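Local coordinates for DUF3298 domain-containing protein (PDB 4E72) that is of unknown function, belongs to the DUF3298 family, and is made with a signal sequence, probably as a lipoprotein, at residues Glu12-Glu17 and Ile33-Phe38; Gly82-Leu87 and Ser104-Thr109. All coordinates share one frame; numbering follows the deposited sequence.

Interaction 1 of 2, residues Glu12-Glu17 and Ile33-Phe38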
# COMPACT_ATOMS: atom_id res chain seq x y z
N GLU A 12 2.58 -18.08 -5.08
CA GLU A 12 2.54 -18.94 -3.90
C GLU A 12 2.42 -18.05 -2.64
O GLU A 12 3.23 -17.14 -2.43
CB GLU A 12 3.78 -19.87 -3.84
CG GLU A 12 3.91 -20.73 -2.58
CD GLU A 12 2.82 -21.76 -2.28
OE1 GLU A 12 2.31 -22.39 -3.24
OE2 GLU A 12 2.51 -21.96 -1.09
N ARG A 13 1.37 -18.29 -1.83
CA ARG A 13 1.07 -17.57 -0.60
C ARG A 13 1.84 -18.19 0.58
O ARG A 13 1.73 -19.39 0.81
CB ARG A 13 -0.45 -17.58 -0.33
CG ARG A 13 -0.86 -16.91 0.99
CD ARG A 13 -2.36 -16.75 1.11
NE ARG A 13 -2.75 -16.23 2.42
CZ ARG A 13 -3.45 -16.90 3.32
NH1 ARG A 13 -3.85 -18.14 3.08
NH2 ARG A 13 -3.77 -16.33 4.48
N LEU A 14 2.60 -17.36 1.31
CA LEU A 14 3.38 -17.76 2.49
C LEU A 14 2.78 -17.11 3.72
O LEU A 14 3.06 -15.93 3.99
CB LEU A 14 4.87 -17.36 2.35
CG LEU A 14 5.60 -17.89 1.13
CD1 LEU A 14 6.53 -16.84 0.57
CD2 LEU A 14 6.35 -19.17 1.46
N ALA A 15 1.93 -17.86 4.46
CA ALA A 15 1.25 -17.36 5.65
C ALA A 15 1.69 -18.11 6.92
O ALA A 15 1.86 -19.34 6.91
CB ALA A 15 -0.26 -17.46 5.47
N SER A 16 1.88 -17.34 8.01
CA SER A 16 2.28 -17.85 9.32
C SER A 16 1.88 -16.90 10.44
O SER A 16 1.91 -15.68 10.28
CB SER A 16 3.80 -18.05 9.36
OG SER A 16 4.52 -16.81 9.37
N GLU A 17 1.53 -17.47 11.58
CA GLU A 17 1.23 -16.77 12.81
C GLU A 17 2.07 -17.44 13.89
O GLU A 17 1.93 -18.65 14.10
CB GLU A 17 -0.26 -16.78 13.13
CG GLU A 17 -0.61 -16.03 14.41
CD GLU A 17 -2.06 -15.56 14.47
OE1 GLU A 17 -2.92 -16.38 14.85
OE2 GLU A 17 -2.33 -14.39 14.10
N ILE A 33 2.61 -12.95 9.49
CA ILE A 33 3.18 -12.58 8.19
C ILE A 33 2.51 -13.39 7.07
O ILE A 33 2.56 -14.62 7.09
CB ILE A 33 4.73 -12.75 8.15
CG1 ILE A 33 5.42 -11.76 9.12
CG2 ILE A 33 5.30 -12.60 6.70
CD1 ILE A 33 6.81 -12.15 9.52
N ASP A 34 1.89 -12.69 6.11
CA ASP A 34 1.19 -13.24 4.95
C ASP A 34 1.78 -12.62 3.68
O ASP A 34 1.34 -11.56 3.24
CB ASP A 34 -0.33 -12.98 5.06
CG ASP A 34 -1.19 -13.51 3.92
OD1 ASP A 34 -0.65 -14.24 3.04
OD2 ASP A 34 -2.41 -13.18 3.90
N THR A 35 2.79 -13.27 3.11
CA THR A 35 3.46 -12.71 1.95
C THR A 35 3.29 -13.60 0.71
O THR A 35 2.50 -14.55 0.72
CB THR A 35 4.91 -12.38 2.31
OG1 THR A 35 5.44 -11.51 1.31
CG2 THR A 35 5.79 -13.63 2.51
N LEU A 36 4.00 -13.22 -0.39
CA LEU A 36 3.93 -13.85 -1.70
C LEU A 36 5.28 -14.12 -2.34
O LEU A 36 6.21 -13.31 -2.21
CB LEU A 36 3.16 -12.93 -2.67
CG LEU A 36 1.72 -12.56 -2.39
CD1 LEU A 36 1.32 -11.39 -3.25
CD2 LEU A 36 0.78 -13.74 -2.64
N LYS A 37 5.32 -15.21 -3.12
CA LYS A 37 6.44 -15.61 -3.97
C LYS A 37 5.89 -15.78 -5.39
O LYS A 37 4.74 -16.19 -5.56
CB LYS A 37 7.12 -16.88 -3.46
CG LYS A 37 8.39 -16.58 -2.67
CD LYS A 37 9.13 -17.84 -2.27
CE LYS A 37 10.27 -17.54 -1.33
NZ LYS A 37 10.99 -18.78 -0.94
N PHE A 38 6.69 -15.42 -6.39
CA PHE A 38 6.33 -15.49 -7.80
C PHE A 38 7.31 -16.46 -8.50
O PHE A 38 8.47 -16.10 -8.74
CB PHE A 38 6.32 -14.09 -8.45
CG PHE A 38 5.28 -13.12 -7.92
CD1 PHE A 38 5.56 -12.29 -6.84
CD2 PHE A 38 4.04 -13.00 -8.54
CE1 PHE A 38 4.61 -11.37 -6.38
CE2 PHE A 38 3.08 -12.08 -8.07
CZ PHE A 38 3.38 -11.27 -7.00

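Interaction 2 of 2, residues Gly82-Leu87 and Ser104-Thr109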
# COMPACT_ATOMS: atom_id res chain seq x y z
N GLY A 82 1.16 -8.40 25.30
CA GLY A 82 0.03 -7.94 24.50
C GLY A 82 0.38 -7.37 23.14
O GLY A 82 -0.53 -7.02 22.37
N TRP A 83 1.68 -7.23 22.84
CA TRP A 83 2.14 -6.66 21.57
C TRP A 83 1.90 -7.61 20.42
O TRP A 83 1.95 -8.83 20.58
CB TRP A 83 3.62 -6.28 21.64
CG TRP A 83 3.96 -5.09 22.48
CD1 TRP A 83 3.22 -4.56 23.51
CD2 TRP A 83 5.17 -4.33 22.43
NE1 TRP A 83 3.89 -3.49 24.07
CE2 TRP A 83 5.09 -3.33 23.43
CE3 TRP A 83 6.30 -4.35 21.58
CZ2 TRP A 83 6.10 -2.39 23.63
CZ3 TRP A 83 7.30 -3.41 21.77
CH2 TRP A 83 7.21 -2.45 22.80
N SER A 84 1.67 -7.05 19.25
CA SER A 84 1.46 -7.81 18.02
C SER A 84 1.90 -7.01 16.82
O SER A 84 1.87 -5.77 16.83
CB SER A 84 0.01 -8.25 17.86
OG SER A 84 -0.86 -7.13 17.84
N SER A 85 2.29 -7.74 15.78
CA SER A 85 2.73 -7.17 14.52
C SER A 85 2.18 -8.04 13.38
O SER A 85 2.33 -9.27 13.40
CB SER A 85 4.26 -7.07 14.49
OG SER A 85 4.73 -6.70 13.21
N TYR A 86 1.49 -7.39 12.41
CA TYR A 86 0.87 -7.99 11.23
C TYR A 86 1.44 -7.35 10.00
O TYR A 86 1.47 -6.13 9.92
CB TYR A 86 -0.68 -7.81 11.22
CG TYR A 86 -1.44 -8.51 12.31
CD1 TYR A 86 -1.53 -7.96 13.59
CD2 TYR A 86 -2.15 -9.68 12.06
CE1 TYR A 86 -2.24 -8.61 14.61
CE2 TYR A 86 -2.87 -10.33 13.06
CZ TYR A 86 -2.91 -9.78 14.34
OH TYR A 86 -3.63 -10.41 15.33
N LEU A 87 1.86 -8.17 9.04
CA LEU A 87 2.38 -7.72 7.75
C LEU A 87 1.73 -8.54 6.66
O LEU A 87 1.66 -9.79 6.76
CB LEU A 87 3.91 -7.85 7.65
CG LEU A 87 4.77 -6.90 8.49
CD1 LEU A 87 6.21 -7.38 8.47
CD2 LEU A 87 4.70 -5.47 7.98
N SER A 104 -0.19 -4.20 3.61
CA SER A 104 -0.88 -3.89 4.87
C SER A 104 -0.00 -4.24 6.03
O SER A 104 0.67 -5.27 6.03
CB SER A 104 -2.18 -4.70 5.02
OG SER A 104 -3.03 -4.56 3.91
N SER A 105 -0.07 -3.41 7.05
CA SER A 105 0.62 -3.63 8.30
C SER A 105 -0.28 -3.18 9.44
O SER A 105 -1.13 -2.29 9.27
CB SER A 105 1.95 -2.88 8.33
OG SER A 105 1.77 -1.48 8.25
N TYR A 106 -0.09 -3.81 10.60
CA TYR A 106 -0.76 -3.47 11.83
C TYR A 106 0.21 -3.71 13.00
O TYR A 106 0.61 -4.85 13.25
CB TYR A 106 -2.09 -4.22 12.01
CG TYR A 106 -2.79 -3.83 13.29
CD1 TYR A 106 -3.53 -2.66 13.38
CD2 TYR A 106 -2.64 -4.60 14.44
CE1 TYR A 106 -4.14 -2.28 14.58
CE2 TYR A 106 -3.21 -4.22 15.65
CZ TYR A 106 -3.97 -3.06 15.71
OH TYR A 106 -4.57 -2.72 16.90
N LEU A 107 0.58 -2.64 13.70
CA LEU A 107 1.49 -2.72 14.84
C LEU A 107 0.81 -2.26 16.16
O LEU A 107 0.28 -1.16 16.23
CB LEU A 107 2.78 -1.90 14.55
CG LEU A 107 3.84 -1.87 15.68
CD1 LEU A 107 4.44 -3.25 15.92
CD2 LEU A 107 4.97 -0.89 15.34
N PHE A 108 0.83 -3.11 17.18
CA PHE A 108 0.29 -2.74 18.49
C PHE A 108 1.39 -2.89 19.55
O PHE A 108 1.91 -3.99 19.73
CB PHE A 108 -0.98 -3.53 18.83
CG PHE A 108 -1.52 -3.14 20.19
CD1 PHE A 108 -2.21 -1.94 20.37
CD2 PHE A 108 -1.25 -3.91 21.32
CE1 PHE A 108 -2.65 -1.54 21.64
CE2 PHE A 108 -1.68 -3.51 22.59
CZ PHE A 108 -2.40 -2.34 22.73
N THR A 109 1.77 -1.78 20.22
CA THR A 109 2.84 -1.79 21.22
C THR A 109 2.35 -1.23 22.57
O THR A 109 3.03 -0.40 23.19
CB THR A 109 4.13 -1.08 20.72
OG1 THR A 109 3.88 0.30 20.46
CG2 THR A 109 4.77 -1.75 19.48

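Interaction 1 of 2, residues Glu12-Glu17 and Ile33-Phe38
Glu12 opens the pairing of two antiparallel strands with a two-way exchange: its N donates to Lys37 O at 2.9 Å, and Lys37 N returns a bond to Glu12 O. Arg13 belongs to the opposite face. With CG anti to the backbone N (chi1 177°) and the chain extended as far as NE, it slants out from the sheet and forward along the strand to form a salt bridge with Asp34, the partner of Ala15. NE lies 3.0 Å from Asp34 OD1, which it meets from above the carboxylate plane, and weaker, longer bonds run from NE and NH2 to OD2; the two flat groups are turned 72° apart. Leu14 repeats the two-way backbone exchange with Thr35 and lies beside it on the other face, both side chains pointing the same way, its CD1 3.8 Å from Thr35 CG2 and 3.7 Å from Lys37 CG. Thr35 also packs on Val48 and Leu52 of helix 44-54. Ala15 sets its CB 3.8 Å above the guanidinium plane of Arg13, toward the rim. Ser16 and Ile33 exchange the last two of six backbone bonds joining the arms of a hairpin whose outer arm, strand 12-19, is the edge of a mixed sheet. Beside this regular ladder the salt bridge is uneven, one closer but bent bond and two weak ones, at a contact lying on the surface.

Interaction 2 of 2, residues Gly82-Leu87 and Ser104-Thr109
Ser84 and Phe108, then Tyr86 and Tyr106, form the hydrogen-bonded pairs of two almost exactly antiparallel strands, their axes 4.6 Å apart at closest approach and their directions 176° apart. Each pair exchanges two N-H...O bonds, of which Phe108 N to Ser84 O is nearly straight at 177°. Between and beyond these pairs, CA-H...O contacts fill in the ladder; Ser105 CA comes within 3.1 Å of Tyr86 O. The two strands are the arms of a long beta hairpin, 84-95 with 98-108, in the middle of the six-stranded mixed sheet, and their faces differ in character. One bears the tyrosines, which lie side by side and point the same way. Tyr86 CG stands beside its backbone N (chi1 -65°) whereas that of Tyr106 is anti to it, and the rings meet obliquely with Tyr86 CD1 3.6 Å from Tyr106 CD2, at the edge of the Tyr106 ring. Farther along this face, Gly82 O approaches the edge of the Phe108 ring, 3.4 Å from CD2. The other face carries Leu87, whose CD2 touches Ser105 CB, and Ser85, whose OG is hydrogen-bonded to Tyr71 OH; Ser85 and Leu107 also pack on Phe75 of helix 68-78. Where the strands give way to loop, the Trp83 indole lies over the backbone of Thr109 in a CH-pi contact: Thr109 CA sits 3.4 Å from the centroid of the five-membered ring, almost on its normal, while Thr109 CG2 rests 3.7 Å from Trp83 CE3.

From the N terminus, interaction 1 comes first, closing the 15-residue connection between 12-17 and 33-38 as hairpin 12-19/30-37. The chain then passes through helices 44-54 and 68-78 before interaction 2 pairs 82-87 with 104-109 at the open end of hairpin 84-95/98-108, closing a loop of 16 residues that holds the turn. The contacts therefore follow in series, neither nested nor crossed, with centres about 16 Å apart. In space they meet because strand 30-37 lies parallel to strand 84-95: Asp34 N is 3.0 Å from Leu87 O, a probable hydrogen bond. Two hairpins distant in sequence thus become consecutive strands of one mixed sheet, illustrating how local antiparallel units are joined by a single parallel seam.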